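Local coordinates for ABC transporter ATP-binding protein (Leptospira interrogans serovar Copenhageni, PDB 4HZI) that probably binds and hydrolyses ATP as the ATPase subunit of an orphan ABC transporter involved in manganese utilization and tolerance, at residues S147-E150 and E151-L155. Residues are numbered along the deposited sequence; the frame is centred on the assembly and turned at random.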
ATOM      1  N   SER A 147      19.353  -7.717 -30.516  1.00 41.69           N
ATOM      2  CA  SER A 147      19.486  -8.181 -31.874  1.00 41.78           C
ATOM      3  C   SER A 147      18.168  -7.961 -32.586  1.00 46.33           C
ATOM      4  O   SER A 147      17.111  -7.825 -31.937  1.00 43.19           O
ATOM      5  CB  SER A 147      19.845  -9.670 -31.881  1.00 43.97           C
ATOM      6  OG  SER A 147      18.740 -10.493 -31.478  1.00 41.38           O
ATOM      7  N   PRO A 148      18.201  -7.949 -33.929  1.00 39.31           N
ATOM      8  CA  PRO A 148      16.946  -7.992 -34.694  1.00 42.44           C
ATOM      9  C   PRO A 148      15.951  -9.098 -34.241  1.00 40.96           C
ATOM     10  O   PRO A 148      14.769  -8.840 -34.129  1.00 41.25           O
ATOM     11  CB  PRO A 148      17.440  -8.214 -36.144  1.00 44.08           C
ATOM     12  CG  PRO A 148      18.765  -7.519 -36.165  1.00 40.08           C
ATOM     13  CD  PRO A 148      19.379  -7.858 -34.816  1.00 38.19           C
ATOM     14  N   GLU A 149      16.422 -10.301 -33.963  1.00 41.54           N
ATOM     15  CA  GLU A 149      15.513 -11.379 -33.570  1.00 46.10           C
ATOM     16  C   GLU A 149      14.946 -11.166 -32.148  1.00 43.27           C
ATOM     17  O   GLU A 149      13.806 -11.556 -31.830  1.00 41.35           O
ATOM     18  CB  GLU A 149      16.217 -12.722 -33.623  1.00 48.46           C
ATOM     19  CG  GLU A 149      15.270 -13.891 -33.352  1.00 54.22           C
ATOM     20  CD  GLU A 149      15.974 -15.241 -33.256  1.00 66.04           C
ATOM     21  OE1 GLU A 149      16.943 -15.481 -34.017  1.00 62.81           O
ATOM     22  OE2 GLU A 149      15.548 -16.070 -32.416  1.00 70.97           O
ATOM     23  N   GLU A 150      15.762 -10.598 -31.280  1.00 42.34           N
ATOM     24  CA  GLU A 150      15.276 -10.185 -29.959  1.00 44.23           C
ATOM     25  C   GLU A 150      14.162  -9.124 -30.026  1.00 47.10           C
ATOM     26  O   GLU A 150      13.136  -9.244 -29.336  1.00 39.63           O
ATOM     27  CB  GLU A 150      16.450  -9.702 -29.103  1.00 51.14           C
ATOM     28  CG  GLU A 150      17.257 -10.888 -28.562  1.00 41.25           C
ATOM     29  CD  GLU A 150      18.627 -10.534 -28.015  1.00 52.41           C
ATOM     30  OE1 GLU A 150      19.056  -9.353 -28.099  1.00 48.15           O
ATOM     31  OE2 GLU A 150      19.277 -11.467 -27.473  1.00 51.17           O
ATOM     32  N   GLU A 151      14.347  -8.103 -30.867  1.00 38.71           N
ATOM     33  CA  GLU A 151      13.264  -7.138 -31.135  1.00 41.76           C
ATOM     34  C   GLU A 151      11.986  -7.826 -31.587  1.00 42.10           C
ATOM     35  O   GLU A 151      10.914  -7.509 -31.092  1.00 42.22           O
ATOM     36  CB  GLU A 151      13.666  -6.112 -32.193  1.00 42.54           C
ATOM     37  CG  GLU A 151      14.907  -5.304 -31.845  1.00 52.18           C
ATOM     38  CD  GLU A 151      14.599  -3.953 -31.234  1.00 67.71           C
ATOM     39  OE1 GLU A 151      13.467  -3.454 -31.416  1.00 77.58           O
ATOM     40  OE2 GLU A 151      15.503  -3.387 -30.581  1.00 76.16           O
ATOM     41  N   THR A 152      12.099  -8.773 -32.515  1.00 39.16           N
ATOM     42  CA  THR A 152      10.945  -9.482 -33.035  1.00 42.69           C
ATOM     43  C   THR A 152      10.252 -10.298 -31.947  1.00 45.58           C
ATOM     44  O   THR A 152       9.013 -10.374 -31.903  1.00 40.19           O
ATOM     45  CB  THR A 152      11.355 -10.431 -34.195  1.00 51.37           C
ATOM     46  OG1 THR A 152      12.023  -9.667 -35.213  1.00 51.10           O
ATOM     47  CG2 THR A 152      10.141 -11.118 -34.798  1.00 52.26           C
ATOM     48  N   LYS A 153      11.039 -10.938 -31.093  1.00 42.32           N
ATOM     49  CA  LYS A 153      10.460 -11.767 -30.023  1.00 48.70           C
ATOM     50  C   LYS A 153       9.646 -10.914 -29.024  1.00 43.15           C
ATOM     51  O   LYS A 153       8.579 -11.328 -28.547  1.00 39.90           O
ATOM     52  CB  LYS A 153      11.559 -12.540 -29.297  1.00 58.55           C
ATOM     53  CG  LYS A 153      12.093 -13.709 -30.109  1.00 60.60           C
ATOM     54  CD  LYS A 153      13.287 -14.374 -29.432  1.00 67.18           C
ATOM     55  CE  LYS A 153      13.421 -15.825 -29.880  1.00 70.05           C
ATOM     56  NZ  LYS A 153      14.771 -16.369 -29.598  1.00 73.43           N
ATOM     57  N   THR A 154      10.142  -9.722 -28.730  1.00 40.18           N
ATOM     58  CA  THR A 154       9.405  -8.804 -27.871  1.00 37.99           C
ATOM     59  C   THR A 154       8.085  -8.379 -28.494  1.00 47.39           C
ATOM     60  O   THR A 154       7.076  -8.268 -27.806  1.00 36.93           O
ATOM     61  CB  THR A 154      10.259  -7.609 -27.478  1.00 39.91           C
ATOM     62  OG1 THR A 154      11.166  -8.032 -26.455  1.00 39.60           O
ATOM     63  CG2 THR A 154       9.414  -6.447 -26.930  1.00 42.04           C
ATOM     64  N   LEU A 155       8.064  -8.166 -29.808  1.00 44.43           N
ATOM     65  CA  LEU A 155       6.810  -7.772 -30.449  1.00 37.12           C
ATOM     66  C   LEU A 155       5.849  -8.920 -30.401  1.00 36.92           C
ATOM     67  O   LEU A 155       4.644  -8.730 -30.288  1.00 39.42           O
ATOM     68  CB  LEU A 155       7.037  -7.313 -31.909  1.00 43.39           C
ATOM     69  CG  LEU A 155       8.016  -6.144 -32.077  1.00 44.11           C
ATOM     70  CD1 LEU A 155       8.314  -5.873 -33.556  1.00 51.58           C
ATOM     71  CD2 LEU A 155       7.508  -4.875 -31.406  1.00 44.41           C
TER
HETATM   72  O   HOH W   1      13.004 -10.260 -26.648  1.00 41.43           O
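E151 N donates to S147 O at 3.0 Å, and the backbone amides of T152, K153 and T154 bond likewise to the carbonyls of P148, E149 and E150, forming the first turns of helix 148-160. A capping box closes the N-terminus: E150 N gives its hydrogen to S147 OG (3.0 Å), and S147 N returns one to E150 OE1 (2.9 Å), approaching from above the carboxylate plane. P148 O takes two donors from opposite faces of its carbonyl plane, T152 N and, at 3.1 Å, T152 OG1; chi1 of -56° sets OG1 beside its own backbone N, facing the preceding turn. On the exposed flank, E149 extends with CG anti to the backbone N (chi1 -174°), and the extended K153 chain slants across toward it, K153 CG 3.2 Å from E149 O. K153 NZ reaches the anti side of E149 OE2, 27° out of the carboxylate plane, at 2.9 Å, making a salt bridge. One water donates to E150 O and also bonds T154 OG1, while T154 packs against helix 128-133. S147 OG thus satisfies a first-turn amide; E149 and E150 put negative charge where the helix dipole would probably favour it, and the i, i+4 ion pair ties first turn to second.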